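Local coordinates for protein race-specific elicitor A4 (Passalora fulva, PDB 6BN0) that binds chitin as a secreted fungal effector of the CBM14 family and triggers a hypersensitive response in tomato plants that carry Cf-4, at residues C30-Q35 against P47-C52; G55-D60 against D68-S73; Y3-P8 against C22-P27. One frame throughout, in Å; residues are numbered along the deposited sequence.

The three contacts follow one another along the chain, in the order contact 3, contact 1, contact 2. Contacts 3 and 1 share the three-stranded antiparallel sheet. Their centres are about 9 Å apart, and Ile34 N lies 2.8 Å from Tyr24 O. Contact 2 belongs to the two-stranded sheet. Its centre is about 13 Å from that of contact 1 and about 17 Å from that of contact 3. The Trp58 ring joins the two sheets: it stacks on Tyr33 and touches Leu23. Contacts 1 and 2 both carry residues that meet chitin sugars. Contact 3 packs the N-terminal loop on the sheet, and its 22-27 segment carries Leu23 of the pocket.

Contact 1: residues C30-Q35 against P47-C52. With NAG (2-acetamido-2-deoxy-beta-D-glucopyranose), chain F; NAG (2-acetamido-2-deoxy-beta-D-glucopyranose), chain E; NAG (2-acetamido-2-deoxy-beta-D-glucopyranose), chain B.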
loop_
_atom_site.group_PDB
_atom_site.type_symbol
_atom_site.label_atom_id
_atom_site.label_comp_id
_atom_site.label_asym_id
_atom_site.label_seq_id
_atom_site.Cartn_x
_atom_site.Cartn_y
_atom_site.Cartn_z
ATOM N N CYS A 30 -4.327 -13.417 -12.112
ATOM C CA CYS A 30 -5.136 -12.266 -11.749
ATOM C C CYS A 30 -5.065 -11.926 -10.267
ATOM O O CYS A 30 -5.567 -10.885 -9.869
ATOM C CB CYS A 30 -6.599 -12.537 -12.127
ATOM S SG CYS A 30 -6.837 -12.452 -13.950
ATOM N N THR A 31 -4.494 -12.793 -9.444
ATOM C CA THR A 31 -4.443 -12.532 -8.000
ATOM C C THR A 31 -3.065 -12.060 -7.546
ATOM O O THR A 31 -2.737 -12.153 -6.371
ATOM C CB THR A 31 -4.852 -13.773 -7.219
ATOM O OG1 THR A 31 -3.914 -14.805 -7.511
ATOM C CG2 THR A 31 -6.242 -14.216 -7.615
ATOM N N THR A 32 -2.233 -11.610 -8.475
ATOM C CA THR A 32 -0.930 -11.063 -8.158
ATOM C C THR A 32 -0.757 -9.840 -9.037
ATOM O O THR A 32 -1.599 -9.548 -9.892
ATOM C CB THR A 32 0.207 -12.060 -8.414
ATOM O OG1 THR A 32 0.173 -12.459 -9.806
ATOM C CG2 THR A 32 0.089 -13.289 -7.483
ATOM N N TYR A 33 0.310 -9.086 -8.776
ATOM C CA TYR A 33 0.666 -7.976 -9.649
ATOM C C TYR A 33 2.191 -7.906 -9.654
ATOM O O TYR A 33 2.861 -8.640 -8.918
ATOM C CB TYR A 33 0.001 -6.671 -9.179
ATOM C CG TYR A 33 0.357 -6.282 -7.735
ATOM C CD1 TYR A 33 -0.295 -6.872 -6.658
ATOM C CD2 TYR A 33 1.360 -5.323 -7.468
ATOM C CE1 TYR A 33 0.002 -6.516 -5.333
ATOM C CE2 TYR A 33 1.668 -4.959 -6.157
ATOM C CZ TYR A 33 0.981 -5.562 -5.092
ATOM O OH TYR A 33 1.302 -5.261 -3.781
ATOM N N ILE A 34 2.745 -7.047 -10.509
ATOM C CA ILE A 34 4.192 -6.883 -10.616
ATOM C C ILE A 34 4.525 -5.489 -10.091
ATOM O O ILE A 34 3.889 -4.500 -10.483
ATOM C CB ILE A 34 4.683 -7.099 -12.063
ATOM C CG1 ILE A 34 4.549 -8.597 -12.440
ATOM C CG2 ILE A 34 6.135 -6.531 -12.247
ATOM C CD1 ILE A 34 4.805 -8.952 -13.949
ATOM N N GLN A 35 5.494 -5.424 -9.180
ATOM C CA GLN A 35 6.006 -4.172 -8.628
ATOM C C GLN A 35 7.480 -4.057 -9.006
ATOM O O GLN A 35 8.231 -5.042 -8.926
ATOM C CB GLN A 35 5.836 -4.116 -7.077
ATOM C CG GLN A 35 6.460 -2.868 -6.470
ATOM C CD GLN A 35 6.054 -2.636 -5.013
ATOM O OE1 GLN A 35 6.010 -1.501 -4.547
ATOM N NE2 GLN A 35 5.712 -3.704 -4.309
ATOM N N PRO A 47 11.578 -6.553 -11.775
ATOM C CA PRO A 47 10.157 -6.844 -11.547
ATOM C C PRO A 47 9.990 -7.862 -10.433
ATOM O O PRO A 47 10.712 -8.854 -10.372
ATOM C CB PRO A 47 9.699 -7.421 -12.895
ATOM C CG PRO A 47 10.949 -7.993 -13.507
ATOM C CD PRO A 47 12.120 -7.219 -12.972
ATOM N N VAL A 48 9.042 -7.602 -9.527
ATOM C CA VAL A 48 8.788 -8.475 -8.387
ATOM C C VAL A 48 7.321 -8.877 -8.391
ATOM O O VAL A 48 6.435 -8.007 -8.458
ATOM C CB VAL A 48 9.160 -7.769 -7.071
ATOM C CG1 VAL A 48 8.811 -8.634 -5.893
ATOM C CG2 VAL A 48 10.686 -7.496 -7.118
ATOM N N VAL A 49 7.055 -10.189 -8.291
ATOM C CA VAL A 49 5.668 -10.639 -8.228
ATOM C C VAL A 49 5.168 -10.493 -6.811
ATOM O O VAL A 49 5.808 -10.989 -5.874
ATOM C CB VAL A 49 5.513 -12.080 -8.725
ATOM C CG1 VAL A 49 4.053 -12.530 -8.499
ATOM C CG2 VAL A 49 5.886 -12.158 -10.197
ATOM N N LYS A 50 3.995 -9.825 -6.646
ATOM C CA LYS A 50 3.429 -9.500 -5.318
ATOM C C LYS A 50 2.001 -10.044 -5.168
ATOM O O LYS A 50 1.217 -9.994 -6.120
ATOM C CB LYS A 50 3.378 -7.983 -5.107
ATOM C CG LYS A 50 4.742 -7.278 -5.133
ATOM C CD LYS A 50 5.556 -7.580 -3.868
ATOM C CE LYS A 50 5.058 -6.771 -2.673
ATOM N NZ LYS A 50 5.744 -7.190 -1.417
ATOM N N PRO A 51 1.614 -10.548 -4.000
ATOM C CA PRO A 51 0.282 -11.169 -3.895
ATOM C C PRO A 51 -0.829 -10.167 -3.598
ATOM O O PRO A 51 -0.656 -9.206 -2.846
ATOM C CB PRO A 51 0.470 -12.145 -2.724
ATOM C CG PRO A 51 1.503 -11.423 -1.824
ATOM C CD PRO A 51 2.462 -10.814 -2.817
ATOM N N CYS A 52 -2.012 -10.418 -4.149
ATOM C CA CYS A 52 -3.222 -9.762 -3.636
ATOM C C CYS A 52 -3.733 -10.492 -2.391
ATOM O O CYS A 52 -3.396 -11.661 -2.160
ATOM C CB CYS A 52 -4.308 -9.737 -4.720
ATOM S SG CYS A 52 -4.091 -8.484 -6.050
HETATM C C1 NAG F . 9.037 -2.843 0.366
HETATM C C2 NAG F . 7.947 -3.537 -0.460
HETATM C C3 NAG F . 6.613 -2.799 -0.266
HETATM C C4 NAG F . 6.271 -2.685 1.222
HETATM C C5 NAG F . 7.448 -2.025 1.951
HETATM C C6 NAG F . 7.260 -1.897 3.457
HETATM C C7 NAG F . 8.468 -4.753 -2.533
HETATM C C8 NAG F . 8.816 -4.643 -4.006
HETATM N N2 NAG F . 8.304 -3.598 -1.869
HETATM O O1 NAG F . 10.247 -3.509 0.217
HETATM O O3 NAG F . 5.620 -3.523 -0.964
HETATM O O4 NAG F . 5.168 -1.794 1.392
HETATM O O5 NAG F . 8.638 -2.803 1.744
HETATM O O6 NAG F . 6.938 -3.173 4.011
HETATM O O7 NAG F . 8.343 -5.843 -1.980
HETATM C C1 NAG E . 8.709 2.329 -1.337
HETATM C C2 NAG E . 7.851 1.234 -1.943
HETATM C C3 NAG E . 6.376 1.646 -1.936
HETATM C C4 NAG E . 5.946 2.137 -0.552
HETATM C C5 NAG E . 6.931 3.199 -0.025
HETATM C C6 NAG E . 6.677 3.630 1.416
HETATM C C7 NAG E . 8.947 -0.211 -3.623
HETATM C C8 NAG E . 9.371 -0.340 -5.083
HETATM N N2 NAG E . 8.296 0.917 -3.300
HETATM O O3 NAG E . 5.631 0.480 -2.300
HETATM O O4 NAG E . 4.677 2.758 -0.684
HETATM O O5 NAG E . 8.245 2.634 -0.035
HETATM O O6 NAG E . 6.587 2.482 2.250
HETATM O O7 NAG E . 9.190 -1.089 -2.791
HETATM C C1 NAG B . 3.949 -2.403 1.770
HETATM C C2 NAG B . 3.068 -1.328 2.396
HETATM C C3 NAG B . 1.658 -1.880 2.662
HETATM C C4 NAG B . 1.090 -2.569 1.433
HETATM C C5 NAG B . 2.084 -3.561 0.851
HETATM C C6 NAG B . 1.614 -4.127 -0.479
HETATM C C7 NAG B . 4.294 0.374 3.714
HETATM C C8 NAG B . 4.890 0.723 5.061
HETATM N N2 NAG B . 3.675 -0.820 3.626
HETATM O O3 NAG B . 0.824 -0.761 2.959
HETATM O O4 NAG B . -0.044 -3.376 1.760
HETATM O O5 NAG B . 3.330 -2.908 0.609
HETATM O O6 NAG B . 2.621 -4.953 -1.046
HETATM O O7 NAG B . 4.339 1.158 2.770
HETATM O O HOH W 1 -2.200 -13.900 -4.236
HETATM O O HOH W 2 1.563 -7.684 -2.003
#
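Strands 32-38 and 45-51 form a beta hairpin of this chitin-binding type-2 domain, and Tyr33, Gln35 and Lys50 on one face of it meet bound chitin sugars. Tyr33 and Lys50 are an antiparallel hydrogen-bonded pair. Tyr33 N donates a hydrogen bond to Lys50 O at 2.9 Å, and Lys50 N donates one to Tyr33 O. Gln35 and Val48 pair in the same way. Past the strand end, Cys52 N is hydrogen-bonded to Thr31 O at 2.9 Å.

The Tyr33 ring leaves the backbone between N and the carbonyl carbon (chi1 58°). This turns it across Lys50, whose CB sits over one ring face, 3.6 Å from the centroid, a CH-pi contact. Beyond CB the lysine chain bends twice, at chi2 and chi3. Its CG passes Gln35 CB, and its NZ hydrogen-bonds O7 of NAG F at 3.0 Å. Gln35 runs out extended, and its amide stands between two sugars. NE2 makes a weak hydrogen bond of 3.4 Å to O3 of NAG F, and OE1 lies 3.0 Å from O3 of NAG E. A water links Tyr33 OH, Pro51 O and O6 of NAG B.

On the other face Ile34 CG2 lies beside Pro47 CB at 3.7 Å, and Thr32 CB meets Val49 CG1. Thr32 OG1 is hydrogen-bonded to Asn26. Strand 32-38 is the middle strand of the sheet, with strand 23-25 on its other side. Trp58 of strand 57-59 stacks on Tyr33, and the Cys52-Cys67 disulfide leads to strand 66-68.

Contact 2: residues G55-D60 against D68-S73. With NAG (2-acetamido-2-deoxy-beta-D-glucopyranose), chain C; NAG (2-acetamido-2-deoxy-beta-D-glucopyranose), chain D.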
loop_
_atom_site.group_PDB
_atom_site.type_symbol
_atom_site.label_atom_id
_atom_site.label_comp_id
_atom_site.label_asym_id
_atom_site.label_seq_id
_atom_site.Cartn_x
_atom_site.Cartn_y
_atom_site.Cartn_z
ATOM N N GLY A 55 -9.142 -13.415 -2.117
ATOM C CA GLY A 55 -10.418 -13.045 -2.710
ATOM C C GLY A 55 -10.344 -11.890 -3.704
ATOM O O GLY A 55 -11.332 -11.623 -4.403
ATOM N N LEU A 56 -9.218 -11.199 -3.781
ATOM C CA LEU A 56 -9.089 -9.977 -4.564
ATOM C C LEU A 56 -8.278 -10.226 -5.826
ATOM O O LEU A 56 -7.489 -11.179 -5.919
ATOM C CB LEU A 56 -8.413 -8.872 -3.755
ATOM C CG LEU A 56 -9.200 -8.559 -2.468
ATOM C CD1 LEU A 56 -8.650 -7.266 -1.812
ATOM C CD2 LEU A 56 -10.714 -8.396 -2.790
ATOM N N GLN A 57 -8.459 -9.327 -6.780
ATOM C CA GLN A 57 -7.795 -9.447 -8.075
ATOM C C GLN A 57 -7.280 -8.074 -8.489
ATOM O O GLN A 57 -7.828 -7.051 -8.064
ATOM C CB GLN A 57 -8.738 -9.984 -9.170
ATOM C CG GLN A 57 -9.268 -11.420 -8.934
ATOM C CD GLN A 57 -10.173 -11.871 -10.054
ATOM O OE1 GLN A 57 -10.686 -11.050 -10.793
ATOM N NE2 GLN A 57 -10.413 -13.161 -10.149
ATOM N N TRP A 58 -6.210 -8.066 -9.297
ATOM C CA TRP A 58 -5.563 -6.819 -9.703
ATOM C C TRP A 58 -6.543 -5.932 -10.470
ATOM O O TRP A 58 -7.208 -6.393 -11.407
ATOM C CB TRP A 58 -4.332 -7.112 -10.608
ATOM C CG TRP A 58 -3.588 -5.832 -10.932
ATOM C CD1 TRP A 58 -3.391 -5.266 -12.171
ATOM C CD2 TRP A 58 -2.983 -4.945 -9.976
ATOM N NE1 TRP A 58 -2.658 -4.093 -12.045
ATOM C CE2 TRP A 58 -2.415 -3.864 -10.707
ATOM C CE3 TRP A 58 -2.861 -4.962 -8.576
ATOM C CZ2 TRP A 58 -1.733 -2.805 -10.083
ATOM C CZ3 TRP A 58 -2.176 -3.891 -7.947
ATOM C CH2 TRP A 58 -1.609 -2.835 -8.711
ATOM N N ASN A 59 -6.580 -4.645 -10.115
ATOM C CA ASN A 59 -7.352 -3.622 -10.832
ATOM C C ASN A 59 -6.352 -2.629 -11.442
ATOM O O ASN A 59 -5.845 -1.726 -10.763
ATOM C CB ASN A 59 -8.365 -2.953 -9.882
ATOM C CG ASN A 59 -9.277 -1.955 -10.576
ATOM O OD1 ASN A 59 -10.266 -1.497 -9.978
ATOM N ND2 ASN A 59 -8.937 -1.562 -11.786
ATOM N N ASP A 60 -6.061 -2.811 -12.723
ATOM C CA ASP A 60 -5.068 -2.014 -13.439
ATOM C C ASP A 60 -5.620 -0.692 -13.934
ATOM O O ASP A 60 -4.911 0.030 -14.647
ATOM C CB ASP A 60 -4.527 -2.809 -14.633
ATOM C CG ASP A 60 -3.138 -2.342 -15.071
ATOM O OD1 ASP A 60 -2.911 -2.134 -16.288
ATOM O OD2 ASP A 60 -2.262 -2.206 -14.182
ATOM N N ASP A 68 -8.628 -5.610 -5.877
ATOM C CA ASP A 68 -10.036 -5.180 -5.849
ATOM C C ASP A 68 -10.943 -6.398 -5.890
ATOM O O ASP A 68 -10.482 -7.520 -6.137
ATOM C CB ASP A 68 -10.355 -4.227 -7.039
ATOM C CG ASP A 68 -11.351 -3.083 -6.650
ATOM O OD1 ASP A 68 -12.153 -3.241 -5.712
ATOM O OD2 ASP A 68 -11.306 -1.989 -7.235
ATOM N N TYR A 69 -12.248 -6.177 -5.651
ATOM C CA TYR A 69 -13.191 -7.280 -5.803
ATOM C C TYR A 69 -13.196 -7.734 -7.257
ATOM O O TYR A 69 -13.057 -6.896 -8.178
ATOM C CB TYR A 69 -14.624 -6.902 -5.372
ATOM C CG TYR A 69 -14.670 -6.412 -3.946
ATOM C CD1 TYR A 69 -14.462 -7.286 -2.888
ATOM C CD2 TYR A 69 -14.900 -5.066 -3.660
ATOM C CE1 TYR A 69 -14.505 -6.848 -1.582
ATOM C CE2 TYR A 69 -14.945 -4.621 -2.365
ATOM C CZ TYR A 69 -14.747 -5.510 -1.331
ATOM O OH TYR A 69 -14.778 -5.065 -0.029
ATOM N N PRO A 70 -13.380 -9.035 -7.507
ATOM C CA PRO A 70 -13.319 -9.537 -8.905
ATOM C C PRO A 70 -14.217 -8.817 -9.886
ATOM O O PRO A 70 -13.773 -8.536 -11.006
ATOM C CB PRO A 70 -13.705 -11.015 -8.747
ATOM C CG PRO A 70 -13.111 -11.371 -7.347
ATOM C CD PRO A 70 -13.439 -10.127 -6.510
ATOM N N ASN A 71 -15.450 -8.477 -9.514
ATOM C CA ASN A 71 -16.316 -7.770 -10.449
ATOM C C ASN A 71 -15.807 -6.373 -10.811
ATOM O O ASN A 71 -16.320 -5.776 -11.756
ATOM C CB ASN A 71 -17.734 -7.671 -9.885
ATOM C CG ASN A 71 -17.808 -6.753 -8.707
ATOM O OD1 ASN A 71 -17.051 -6.891 -7.751
ATOM N ND2 ASN A 71 -18.705 -5.780 -8.775
ATOM N N LEU A 72 -14.813 -5.835 -10.110
ATOM C CA LEU A 72 -14.227 -4.552 -10.466
ATOM C C LEU A 72 -12.816 -4.690 -10.998
ATOM O O LEU A 72 -12.192 -3.678 -11.323
ATOM C CB LEU A 72 -14.193 -3.599 -9.259
ATOM C CG LEU A 72 -15.546 -3.326 -8.625
ATOM C CD1 LEU A 72 -15.375 -2.582 -7.273
ATOM C CD2 LEU A 72 -16.372 -2.550 -9.630
ATOM N N SER A 73 -12.293 -5.900 -11.085
ATOM C CA SER A 73 -10.908 -6.064 -11.475
ATOM C C SER A 73 -10.778 -6.026 -12.985
ATOM O O SER A 73 -11.762 -6.108 -13.716
ATOM C CB SER A 73 -10.355 -7.393 -10.963
ATOM O OG SER A 73 -10.799 -8.429 -11.841
HETATM C C1 NAG C . -11.972 0.088 -0.763
HETATM C C2 NAG C . -12.821 -1.175 -0.694
HETATM C C3 NAG C . -14.326 -0.832 -0.739
HETATM C C4 NAG C . -14.646 0.253 0.291
HETATM C C5 NAG C . -13.662 1.421 0.212
HETATM C C6 NAG C . -13.860 2.409 1.335
HETATM C C7 NAG C . -11.891 -3.305 -1.356
HETATM C C8 NAG C . -11.498 -4.262 -2.461
HETATM N N2 NAG C . -12.435 -2.147 -1.718
HETATM O O3 NAG C . -15.097 -1.985 -0.392
HETATM O O4 NAG C . -15.961 0.778 0.135
HETATM O O5 NAG C . -12.310 0.942 0.300
HETATM O O6 NAG C . -12.903 3.455 1.293
HETATM O O7 NAG C . -11.750 -3.589 -0.180
HETATM C C1 NAG D . -11.478 -2.828 3.002
HETATM C C2 NAG D . -12.424 -4.008 3.267
HETATM C C3 NAG D . -13.870 -3.528 3.389
HETATM C C4 NAG D . -13.993 -2.372 4.374
HETATM C C5 NAG D . -13.007 -1.263 4.001
HETATM C C6 NAG D . -12.971 -0.127 4.992
HETATM C C7 NAG D . -11.896 -6.236 2.335
HETATM C C8 NAG D . -11.856 -7.074 1.072
HETATM N N2 NAG D . -12.319 -4.975 2.186
HETATM O O3 NAG D . -14.687 -4.622 3.800
HETATM O O4 NAG D . -15.303 -1.827 4.264
HETATM O O5 NAG D . -11.684 -1.803 3.968
HETATM O O6 NAG D . -12.140 0.914 4.492
HETATM O O7 NAG D . -11.557 -6.688 3.423
HETATM O O HOH W 3 -13.169 -11.298 -12.360
#
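The backbones of Gln57 and Asp68 form an antiparallel hydrogen-bonded pair. Gln57 N donates to Asp68 O at 2.8 Å. Asp68 N donates back to Gln57 O at 2.7 Å.

Side-chain polar contacts extend this pairing. The Gln57 chain is extended beyond CG (chi2 -180°), which carries its amide out to the turn at Pro70. There OE1 lies 2.8 Å from Ser73 OG and accepts a hydrogen bond from a water that also donates to Pro70 O. Asp68 OD1 accepts a hydrogen bond from Tyr69 N on its anti side at 2.9 Å. Its OD2 accepts one from the indole N-H of Trp66, so both carboxylate oxygens are held.

The Gln57-Asp68 pair belongs to the two-stranded sheet of strands 57-59 and 66-68 in the chitin-binding domain. A short 3-10 turn, 70-72, folds back against it, with Leu72 N hydrogen-bonded to Tyr69 O.

The apolar contact is between Leu56 CD2 and Tyr69 CD1 at 3.9 Å, oblique to the ring. Pro70 packs against the Gln57 amide, with CB 3.6 Å from OE1, the two side chains crossing at about a right angle.

Sugar contacts gather on Tyr69. The acetamide methyl C8 of NAG C sits over one ring face, 3.5 Å above its plane. Tyr69 OH hydrogen-bonds O3 of the same sugar at 3.1 Å and accepts a weak hydrogen bond from N2 of NAG D.

Contact 3: residues Y3-P8 against C22-P27; sequences YNPCKP and CLYPNP
Tyr24 lies against the N-terminal loop, with Pro5 beneath its base and Lys7 at its tip. Its CG stands beside the backbone N (chi1 -62°), and the ring runs along the loop toward Lys7. CB meets Pro5 CG at 3.7 Å. CG meets Pro5 CG as well. From there outward CD1, CD2, CE1, CE2 and CZ all pass Pro5 O, which sits over one ring face, offset toward the rim; CE2 is closest at 3.2 Å. CE1 also meets Cys6 CA at 3.9 Å, oblique to the ring. At the tip, OH accepts a nearly straight hydrogen bond from Lys7 N, 3.1 Å long with an angle of 165°.

At the other end of the contact Pro27 CG sits over a face of the Tyr3 ring, 3.7 Å from the centroid, a CH-pi contact. A water in the plane of that ring bridges Tyr3 OH and Pro25 O.

Lys7 is the N-cap residue of helix 8-14, and Tyr24 also touches Glu10 in that helix. The Cys6-Cys36 disulfide ties the loop to strand 32-38, whose Ile34 is touched by Tyr3 and Pro5. Strand 23-25 forms one edge of the three-stranded sheet, beside strand 32-38.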
loop_
_atom_site.group_PDB
_atom_site.type_symbol
_atom_site.label_atom_id
_atom_site.label_comp_id
_atom_site.label_asym_id
_atom_site.label_seq_id
_atom_site.Cartn_x
_atom_site.Cartn_y
_atom_site.Cartn_z
ATOM N N TYR A 3 10.159 -11.741 -18.047
ATOM C CA TYR A 3 9.119 -10.764 -18.328
ATOM C C TYR A 3 9.318 -9.539 -17.445
ATOM O O TYR A 3 9.538 -9.668 -16.246
ATOM C CB TYR A 3 7.735 -11.387 -18.089
ATOM C CG TYR A 3 6.607 -10.432 -18.373
ATOM C CD1 TYR A 3 6.185 -10.201 -19.677
ATOM C CD2 TYR A 3 5.984 -9.724 -17.341
ATOM C CE1 TYR A 3 5.142 -9.322 -19.975
ATOM C CE2 TYR A 3 4.944 -8.820 -17.632
ATOM C CZ TYR A 3 4.526 -8.630 -18.937
ATOM O OH TYR A 3 3.504 -7.742 -19.192
ATOM N N ASN A 4 9.266 -8.344 -18.032
ATOM C CA ASN A 4 9.606 -7.126 -17.286
ATOM C C ASN A 4 8.836 -5.933 -17.842
ATOM O O ASN A 4 9.253 -5.315 -18.833
ATOM C CB ASN A 4 11.102 -6.857 -17.326
ATOM C CG ASN A 4 11.509 -5.627 -16.485
ATOM O OD1 ASN A 4 12.705 -5.328 -16.356
ATOM N ND2 ASN A 4 10.537 -4.901 -15.966
ATOM N N PRO A 5 7.691 -5.597 -17.250
ATOM C CA PRO A 5 6.847 -4.514 -17.782
ATOM C C PRO A 5 7.182 -3.140 -17.213
ATOM O O PRO A 5 6.400 -2.206 -17.418
ATOM C CB PRO A 5 5.449 -4.952 -17.305
ATOM C CG PRO A 5 5.741 -5.503 -15.886
ATOM C CD PRO A 5 7.092 -6.231 -16.052
ATOM N N CYS A 6 8.291 -3.016 -16.486
ATOM C CA CYS A 6 8.666 -1.770 -15.786
ATOM C C CYS A 6 9.103 -0.739 -16.810
ATOM O O CYS A 6 10.200 -0.823 -17.359
ATOM C CB CYS A 6 9.794 -2.045 -14.793
ATOM S SG CYS A 6 9.323 -3.330 -13.603
ATOM N N LYS A 7 8.245 0.220 -17.112
ATOM C CA LYS A 7 8.610 1.212 -18.127
ATOM C C LYS A 7 9.634 2.196 -17.580
ATOM O O LYS A 7 9.402 2.813 -16.538
ATOM C CB LYS A 7 7.401 1.980 -18.594
ATOM C CG LYS A 7 6.415 1.139 -19.290
ATOM C CD LYS A 7 5.600 1.904 -20.277
ATOM C CE LYS A 7 4.164 1.904 -19.883
ATOM N NZ LYS A 7 3.349 1.081 -20.776
ATOM N N PRO A 8 10.758 2.375 -18.261
ATOM C CA PRO A 8 11.847 3.204 -17.728
ATOM C C PRO A 8 11.444 4.612 -17.318
ATOM O O PRO A 8 11.915 5.114 -16.297
ATOM C CB PRO A 8 12.828 3.259 -18.916
ATOM C CG PRO A 8 12.527 2.081 -19.708
ATOM C CD PRO A 8 11.085 1.772 -19.556
ATOM N N CYS A 22 4.630 2.283 -10.531
ATOM C CA CYS A 22 5.380 1.121 -11.014
ATOM C C CYS A 22 4.697 -0.195 -10.649
ATOM O O CYS A 22 5.372 -1.167 -10.306
ATOM C CB CYS A 22 6.815 1.127 -10.470
ATOM S SG CYS A 22 7.794 2.656 -10.676
ATOM N N LEU A 23 3.363 -0.226 -10.707
ATOM C CA LEU A 23 2.581 -1.444 -10.467
ATOM C C LEU A 23 1.885 -1.859 -11.747
ATOM O O LEU A 23 1.203 -1.039 -12.376
ATOM C CB LEU A 23 1.533 -1.235 -9.364
ATOM C CG LEU A 23 2.048 -0.584 -8.057
ATOM C CD1 LEU A 23 0.939 -0.345 -7.054
ATOM C CD2 LEU A 23 3.073 -1.528 -7.391
ATOM N N TYR A 24 2.010 -3.142 -12.114
ATOM C CA TYR A 24 1.581 -3.619 -13.426
ATOM C C TYR A 24 0.870 -4.956 -13.279
ATOM O O TYR A 24 1.084 -5.671 -12.293
ATOM C CB TYR A 24 2.754 -3.841 -14.396
ATOM C CG TYR A 24 3.506 -2.598 -14.697
ATOM C CD1 TYR A 24 4.541 -2.183 -13.884
ATOM C CD2 TYR A 24 3.185 -1.833 -15.826
ATOM C CE1 TYR A 24 5.253 -0.980 -14.177
ATOM C CE2 TYR A 24 3.871 -0.672 -16.125
ATOM C CZ TYR A 24 4.894 -0.244 -15.296
ATOM O OH TYR A 24 5.582 0.915 -15.639
ATOM N N PRO A 25 0.056 -5.340 -14.259
ATOM C CA PRO A 25 -0.553 -6.676 -14.194
ATOM C C PRO A 25 0.520 -7.756 -14.278
ATOM O O PRO A 25 1.567 -7.577 -14.917
ATOM C CB PRO A 25 -1.466 -6.710 -15.414
ATOM C CG PRO A 25 -1.680 -5.282 -15.770
ATOM C CD PRO A 25 -0.377 -4.599 -15.470
ATOM N N ASN A 26 0.240 -8.903 -13.649
ATOM C CA ASN A 26 1.027 -10.103 -13.889
ATOM C C ASN A 26 0.330 -10.938 -14.965
ATOM O O ASN A 26 -0.802 -11.391 -14.728
ATOM C CB ASN A 26 1.174 -10.902 -12.580
ATOM C CG ASN A 26 1.993 -12.159 -12.756
ATOM O OD1 ASN A 26 2.455 -12.446 -13.851
ATOM N ND2 ASN A 26 2.183 -12.931 -11.671
ATOM N N PRO A 27 0.932 -11.182 -16.140
ATOM C CA PRO A 27 0.230 -11.970 -17.176
ATOM C C PRO A 27 -0.182 -13.357 -16.737
ATOM O O PRO A 27 -1.126 -13.913 -17.314
ATOM C CB PRO A 27 1.254 -12.079 -18.319
ATOM C CG PRO A 27 2.341 -11.154 -17.994
ATOM C CD PRO A 27 2.264 -10.736 -16.587
HETATM O O HOH W 4 2.196 -6.484 -17.252
#